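Local coordinates for protein chloramphenicol acetyltransferase (Aliivibrio fischeri, PDB 6PXA) that probably transfers the acetyl group of acetyl-CoA to chloramphenicol, giving chloramphenicol 3-acetate, and binds taurocholic acid, at residues D69-G74 with A83-A88; G120-G125 with P138-G143; S132-M137 with A150-T155. All coordinates share one frame; numbering follows the deposited sequence.

Overall arrangement
The three contacts lie in one left-handed parallel beta-helix, the fold of hexapeptide-repeat transferases. Contact 1 spans its interior, from the sheet holding strand 71-73 to the one holding strand 84-86. Contacts 2 and 3 each join successive turns, one in each of those sheets: R72 N lies 2.8 Å from T122 O, linking contacts 1 and 2, and T84 O lies 2.7 Å from I136 N, linking contacts 1 and 3. The centres of contacts 1 and 2 are about 7 Å apart, those of contacts 2 and 3 about 13 Å. Bound taurocholic acid lies outside all three contacts, about 9 Å from the side chain of M87 and about 10 Å from that of P138.

Contact 1. Residues D69-G74 with A83-A88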
# COMPACT_ATOMS: atom_id res chain seq x y z
N ASP B 69 10.96 -21.88 3.60
CA ASP B 69 9.58 -21.71 4.04
C ASP B 69 8.62 -21.90 2.87
O ASP B 69 8.84 -21.42 1.76
CB ASP B 69 9.38 -20.32 4.68
CG ASP B 69 10.18 -20.15 5.97
OD1 ASP B 69 10.35 -21.14 6.72
OD2 ASP B 69 10.72 -19.04 6.22
N LYS B 70 7.54 -22.64 3.12
CA LYS B 70 6.57 -22.96 2.09
C LYS B 70 5.31 -22.13 2.30
O LYS B 70 5.02 -21.67 3.41
CB LYS B 70 6.26 -24.46 2.08
CG LYS B 70 7.40 -25.33 1.50
CD LYS B 70 7.14 -26.81 1.63
CE LYS B 70 8.49 -27.56 1.57
NZ LYS B 70 8.38 -29.03 1.84
N LEU B 71 4.56 -21.94 1.22
CA LEU B 71 3.28 -21.24 1.24
C LEU B 71 2.17 -22.26 0.99
O LEU B 71 2.11 -22.87 -0.08
CB LEU B 71 3.25 -20.12 0.19
CG LEU B 71 1.85 -19.55 -0.07
CD1 LEU B 71 1.30 -18.88 1.17
CD2 LEU B 71 1.83 -18.61 -1.28
N ARG B 72 1.30 -22.47 1.98
CA ARG B 72 0.24 -23.46 1.87
C ARG B 72 -1.11 -22.75 1.98
O ARG B 72 -1.36 -22.04 2.95
CB ARG B 72 0.38 -24.54 2.94
CG ARG B 72 1.78 -25.09 3.11
CD ARG B 72 1.72 -26.36 3.99
NE ARG B 72 2.62 -26.32 5.14
CZ ARG B 72 2.32 -26.80 6.34
NH1 ARG B 72 3.20 -26.73 7.34
NH2 ARG B 72 1.13 -27.35 6.57
N ILE B 73 -1.96 -22.95 0.97
CA ILE B 73 -3.27 -22.30 0.90
C ILE B 73 -4.33 -23.39 0.81
O ILE B 73 -4.15 -24.41 0.11
CB ILE B 73 -3.35 -21.34 -0.30
CG1 ILE B 73 -2.39 -20.16 -0.10
CG2 ILE B 73 -4.76 -20.85 -0.50
CD1 ILE B 73 -2.13 -19.33 -1.36
N GLY B 74 -5.41 -23.21 1.56
CA GLY B 74 -6.45 -24.20 1.68
C GLY B 74 -7.39 -24.18 0.49
O GLY B 74 -7.05 -23.72 -0.60
N ALA B 83 -3.06 -8.82 -3.46
CA ALA B 83 -2.70 -9.46 -2.21
C ALA B 83 -1.30 -10.07 -2.32
O ALA B 83 -0.89 -10.54 -3.39
CB ALA B 83 -3.74 -10.51 -1.83
N THR B 84 -0.53 -9.99 -1.25
CA THR B 84 0.90 -10.30 -1.30
C THR B 84 1.27 -11.23 -0.16
O THR B 84 0.92 -10.96 1.01
CB THR B 84 1.74 -9.01 -1.24
OG1 THR B 84 1.47 -8.22 -2.41
CG2 THR B 84 3.22 -9.36 -1.23
N PHE B 85 1.95 -12.32 -0.50
CA PHE B 85 2.56 -13.24 0.46
C PHE B 85 4.07 -13.03 0.46
O PHE B 85 4.74 -13.30 -0.55
CB PHE B 85 2.19 -14.69 0.12
CG PHE B 85 0.71 -14.92 0.12
CD1 PHE B 85 0.04 -15.21 1.31
CD2 PHE B 85 -0.03 -14.81 -1.05
CE1 PHE B 85 -1.33 -15.40 1.31
CE2 PHE B 85 -1.40 -14.99 -1.05
CZ PHE B 85 -2.05 -15.30 0.15
N MET B 86 4.59 -12.55 1.56
CA MET B 86 6.03 -12.31 1.65
C MET B 86 6.72 -13.58 2.14
O MET B 86 6.44 -14.05 3.25
CB MET B 86 6.32 -11.14 2.57
CG MET B 86 5.68 -9.82 2.06
SD MET B 86 6.43 -9.11 0.61
CE MET B 86 7.85 -8.31 1.38
N MET B 87 7.60 -14.15 1.31
CA MET B 87 8.28 -15.37 1.70
C MET B 87 9.72 -15.02 2.03
O MET B 87 10.07 -13.84 2.12
CB MET B 87 8.12 -16.42 0.61
CG MET B 87 6.63 -16.76 0.28
SD MET B 87 5.64 -17.20 1.72
CE MET B 87 6.30 -18.85 2.10
N ALA B 88 10.55 -16.06 2.24
CA ALA B 88 11.99 -15.95 2.50
C ALA B 88 12.31 -15.34 3.86
O ALA B 88 13.40 -14.79 4.05
CB ALA B 88 12.72 -15.16 1.40
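M87 and L71 meet across the interior of the coil, the methionine bringing its methyl CE against the backbone of the opposite segment and the leucine offering CB to the same methyl. The M87 chain leaves its backbone with CG anti to the carbonyl carbon (chi1 -58°) and bends again at both following torsions, a hooked shape that carries CE across to lie 3.4 Å from K70 O and 3.8 Å from L71 CB. Methionine suits this place because its unbranched chain, bent in this way, lets the methyl reach between the L71 side chain and the K70 carbonyl. D69 O is also beside the methyl, 3.6 Å from M87 CE, and is buried by the contact without a polar partner in the model.

Two residues before M87, F85 packs against the same leucine. Its side chain and that of L71 cross at about a right angle, and L71 CD1 comes within 3.9 Å of F85 CD1 while the other methyl, CD2, sits near CG of the ring. L71 has CG anti to its own nitrogen (chi1 166°), and this together with chi2 (64°) turns both methyls to the ring. These are inward-pointing residues of two different walls of a left-handed parallel beta-helix, so apolar packing is what joins the walls here, while the backbones bond to neighbouring turns, L71 with N24 and E26 on one side, R72 with T122 and V124 on the other. I73 extends the apolar row, its CD1 4.3 Å from F85 CZ. V124 and I136 also pack on F85, and V47 of strand 47-48 touches both L71 and M87.

Contact 2. Residues G120-G125 with P138-G143; sequences GDTIVG and PGVHIG
A water bridges the two segments at one end, held by three groups: it donates to G120 O, accepts from G139 N at 3.0 Å, and lies 2.6 Å from T122 OG1. In one of its two conformers, T122 places OG1 anti to the carbonyl carbon (chi1 -64°), where the hydroxyl meets this water and the methyl CG2 is near V140 O. Glycine suits position 139, where phi is positive and the CA passes close to the carbonyls of G120 and D121.

Beyond the water the backbones run parallel, as neighbouring turns of a left-handed beta-helix do within one wall. I123 N donates to V140 O, I142 N to I123 O at 2.8 Å, and G125 N to I142 O, the last meeting its acceptor almost head-on (C=O...N 175°). I123 and H141 lie on one face of the sheet, where the branch methyl I123 CG2 stands over the imidazole in a CH-pi contact, 4.0 Å from the ring centroid and offset toward its rim. On the other face V124 and I142 turn their branched apolar chains into the coil, V124 CG2 4.3 Å from I142 CD1. D121 faces the preceding turn instead, forming a salt bridge with R72.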
# COMPACT_ATOMS: atom_id res chain seq x y z
N GLY B 120 9.26 -20.22 9.17
CA GLY B 120 8.23 -21.22 9.11
C GLY B 120 7.28 -20.96 7.97
O GLY B 120 7.27 -19.88 7.36
N ASP B 121 6.46 -21.96 7.68
CA ASP B 121 5.53 -21.87 6.56
C ASP B 121 4.47 -20.77 6.76
O ASP B 121 4.04 -20.48 7.88
CB ASP B 121 4.80 -23.20 6.36
CG ASP B 121 5.72 -24.31 5.83
OD1 ASP B 121 6.92 -24.06 5.53
OD2 ASP B 121 5.21 -25.45 5.69
N THR B 122 4.05 -20.18 5.66
CA THR B 122 2.85 -19.34 5.63
C THR B 122 1.67 -20.24 5.28
O THR B 122 1.67 -20.89 4.23
CB THR B 122 2.99 -18.20 4.62
OG1 THR B 122 4.06 -17.35 5.05
CG2 THR B 122 1.72 -17.36 4.58
N ILE B 123 0.70 -20.32 6.18
CA ILE B 123 -0.44 -21.20 6.02
C ILE B 123 -1.69 -20.33 5.98
O ILE B 123 -1.94 -19.56 6.91
CB ILE B 123 -0.53 -22.22 7.15
CG1 ILE B 123 0.79 -22.99 7.27
CG2 ILE B 123 -1.67 -23.18 6.89
CD1 ILE B 123 0.85 -23.95 8.44
N VAL B 124 -2.47 -20.49 4.92
CA VAL B 124 -3.82 -19.96 4.84
C VAL B 124 -4.80 -21.13 4.86
O VAL B 124 -4.71 -22.05 4.04
CB VAL B 124 -4.02 -19.08 3.59
CG1 VAL B 124 -5.43 -18.50 3.58
CG2 VAL B 124 -2.99 -17.95 3.58
N GLY B 125 -5.71 -21.12 5.84
CA GLY B 125 -6.66 -22.20 6.00
C GLY B 125 -7.73 -22.17 4.92
O GLY B 125 -7.55 -21.53 3.88
N PRO B 138 5.93 -13.16 6.68
CA PRO B 138 6.39 -14.57 6.79
C PRO B 138 5.94 -15.23 8.08
O PRO B 138 5.85 -14.61 9.13
CB PRO B 138 7.92 -14.47 6.74
CG PRO B 138 8.19 -13.11 6.03
CD PRO B 138 7.07 -12.23 6.49
N GLY B 139 5.66 -16.54 7.97
CA GLY B 139 5.40 -17.39 9.10
C GLY B 139 4.01 -17.34 9.69
O GLY B 139 3.76 -18.07 10.65
N VAL B 140 3.09 -16.49 9.18
CA VAL B 140 1.77 -16.38 9.82
C VAL B 140 0.86 -17.54 9.42
O VAL B 140 0.97 -18.14 8.33
CB VAL B 140 1.12 -15.03 9.47
CG1 VAL B 140 1.98 -13.87 9.97
CG2 VAL B 140 0.97 -14.96 8.03
N HIS B 141 -0.06 -17.88 10.31
CA HIS B 141 -1.10 -18.87 10.04
C HIS B 141 -2.46 -18.17 10.11
O HIS B 141 -2.82 -17.61 11.15
CB HIS B 141 -0.98 -20.04 11.03
CG HIS B 141 -1.92 -21.19 10.77
ND1 HIS B 141 -3.06 -21.08 9.99
CD2 HIS B 141 -1.91 -22.46 11.24
CE1 HIS B 141 -3.69 -22.24 9.97
NE2 HIS B 141 -3.01 -23.10 10.72
N ILE B 142 -3.22 -18.20 9.02
CA ILE B 142 -4.55 -17.59 8.98
C ILE B 142 -5.57 -18.71 9.02
O ILE B 142 -5.69 -19.47 8.05
CB ILE B 142 -4.75 -16.70 7.74
CG1 ILE B 142 -3.75 -15.55 7.73
CG2 ILE B 142 -6.19 -16.14 7.68
CD1 ILE B 142 -3.68 -14.82 6.41
N GLY B 143 -6.32 -18.80 10.12
CA GLY B 143 -7.22 -19.92 10.32
C GLY B 143 -8.39 -19.92 9.35
O GLY B 143 -8.71 -18.94 8.69
O HOH W 1 6.55 -17.88 5.45

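Contact 3. Residues S132-M137 with A150-T155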
# COMPACT_ATOMS: atom_id res chain seq x y z
N SER B 132 -8.04 -6.91 -1.18
CA SER B 132 -7.10 -6.39 -2.16
C SER B 132 -5.93 -5.72 -1.46
O SER B 132 -6.11 -4.98 -0.48
CB SER B 132 -7.79 -5.39 -3.09
OG SER B 132 -6.90 -5.00 -4.14
N GLU B 133 -4.72 -6.03 -1.91
CA GLU B 133 -3.50 -5.36 -1.47
C GLU B 133 -3.19 -5.60 -0.00
O GLU B 133 -2.36 -4.90 0.61
CB GLU B 133 -3.59 -3.84 -1.79
CG GLU B 133 -3.52 -3.59 -3.29
CD GLU B 133 -3.44 -2.11 -3.67
OE1 GLU B 133 -3.79 -1.83 -4.82
OE2 GLU B 133 -3.02 -1.27 -2.86
N ALA B 134 -3.79 -6.64 0.59
CA ALA B 134 -3.34 -7.06 1.89
C ALA B 134 -1.95 -7.65 1.74
O ALA B 134 -1.57 -8.13 0.66
CB ALA B 134 -4.30 -8.09 2.51
N MET B 135 -1.15 -7.52 2.78
CA MET B 135 0.19 -8.08 2.80
C MET B 135 0.33 -9.05 3.96
O MET B 135 0.17 -8.64 5.12
CB MET B 135 1.26 -7.00 2.88
CG MET B 135 2.58 -7.48 2.31
SD MET B 135 3.99 -6.42 2.69
CE MET B 135 4.12 -5.54 1.13
N ILE B 136 0.68 -10.29 3.64
CA ILE B 136 0.80 -11.40 4.59
C ILE B 136 2.29 -11.65 4.84
O ILE B 136 3.03 -12.06 3.93
CB ILE B 136 0.14 -12.67 4.05
CG1 ILE B 136 -1.29 -12.39 3.59
CG2 ILE B 136 0.11 -13.74 5.11
CD1 ILE B 136 -2.16 -11.90 4.71
N MET B 137 2.75 -11.38 6.06
CA MET B 137 4.18 -11.44 6.37
C MET B 137 4.61 -12.88 6.66
O MET B 137 3.77 -13.77 6.84
CB MET B 137 4.49 -10.51 7.53
CG MET B 137 4.16 -9.02 7.28
SD MET B 137 5.11 -8.25 5.99
CE MET B 137 4.28 -8.77 4.63
N ALA B 150 -8.94 -5.41 3.00
CA ALA B 150 -8.12 -4.75 2.01
C ALA B 150 -7.04 -3.95 2.74
O ALA B 150 -7.30 -3.33 3.77
CB ALA B 150 -8.97 -3.82 1.13
N ARG B 151 -5.80 -4.05 2.24
CA ARG B 151 -4.64 -3.29 2.73
C ARG B 151 -4.18 -3.71 4.12
O ARG B 151 -3.25 -3.09 4.66
CB ARG B 151 -4.91 -1.76 2.73
CG ARG B 151 -4.78 -1.05 1.37
CD ARG B 151 -3.34 -1.01 0.86
NE ARG B 151 -3.28 -0.43 -0.49
CZ ARG B 151 -3.39 0.88 -0.75
NH1 ARG B 151 -3.53 1.76 0.23
NH2 ARG B 151 -3.33 1.32 -2.00
N ALA B 152 -4.76 -4.74 4.71
CA ALA B 152 -4.29 -5.21 6.00
C ALA B 152 -2.84 -5.69 5.92
O ALA B 152 -2.36 -6.13 4.87
CB ALA B 152 -5.17 -6.35 6.52
N VAL B 153 -2.12 -5.52 7.01
CA VAL B 153 -0.74 -5.97 7.12
C VAL B 153 -0.70 -7.00 8.26
O VAL B 153 -0.78 -6.65 9.45
CB VAL B 153 0.23 -4.81 7.36
CG1 VAL B 153 1.70 -5.34 7.47
CG2 VAL B 153 0.09 -3.77 6.24
N ILE B 154 -0.64 -8.26 7.89
CA ILE B 154 -0.87 -9.37 8.82
C ILE B 154 0.49 -9.90 9.25
O ILE B 154 1.25 -10.44 8.44
CB ILE B 154 -1.72 -10.47 8.16
CG1 ILE B 154 -3.03 -9.85 7.69
CG2 ILE B 154 -1.98 -11.60 9.13
CD1 ILE B 154 -3.90 -9.32 8.87
N THR B 155 0.83 -9.69 10.52
CA THR B 155 2.11 -10.17 11.05
C THR B 155 1.95 -11.18 12.17
O THR B 155 2.96 -11.71 12.64
CB THR B 155 2.97 -9.01 11.57
OG1 THR B 155 2.28 -8.37 12.64
CG2 THR B 155 3.24 -8.00 10.48
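E133 and R151 form the charged part of this contact, a salt bridge between side chains that lie side by side and point the same way. The guanidinium approaches side-on and places both NE and NH2 on a single oxygen, E133 OE2, with NE 2.5 Å and NH2 2.7 Å away; the very short NE distance is doubtful. OE2 lies in the guanidinium plane, while the carboxylate is turned 27° against it; NE comes to the anti side of that oxygen and NH2 to the syn side. The bend at chi2 of R151 (-68°) brings its head round to the acid, although its CB starts away from it. The other carboxylate oxygen, OE1, bonds to H38 and bridges to R48 of the third subunit. R151 NH1 donates to E133 O of that subunit, and NH2 also contacts a sulfate ion, probably from the crystallisation liquor, placing the pair at a charged subunit interface.

Backbone bonds form the second group. R151 N donates to S132 O, M135 N to A152 O at 2.8 Å, I154 N to M135 O, and M137 N to I154 O at 3.0 Å, giving a parallel ladder.

On one face of this ladder I136 and I154 lie alongside each other, I136 CD1 3.7 Å from I154 CG1, filling the interior. The small A134 and A152 lie next to each other on successive turns, CB to CB 4.5 Å. At the far end M137 CG comes unusually close to T155 CG2, 3.5 Å, while T155 OG1 bonds to N168. Parallel bonding with equivalent positions aligned on successive coils, alanine beside alanine and isoleucine beside isoleucine, is the hallmark of the hexapeptide-repeat left-handed beta-helix, which here assembles with two other subunits.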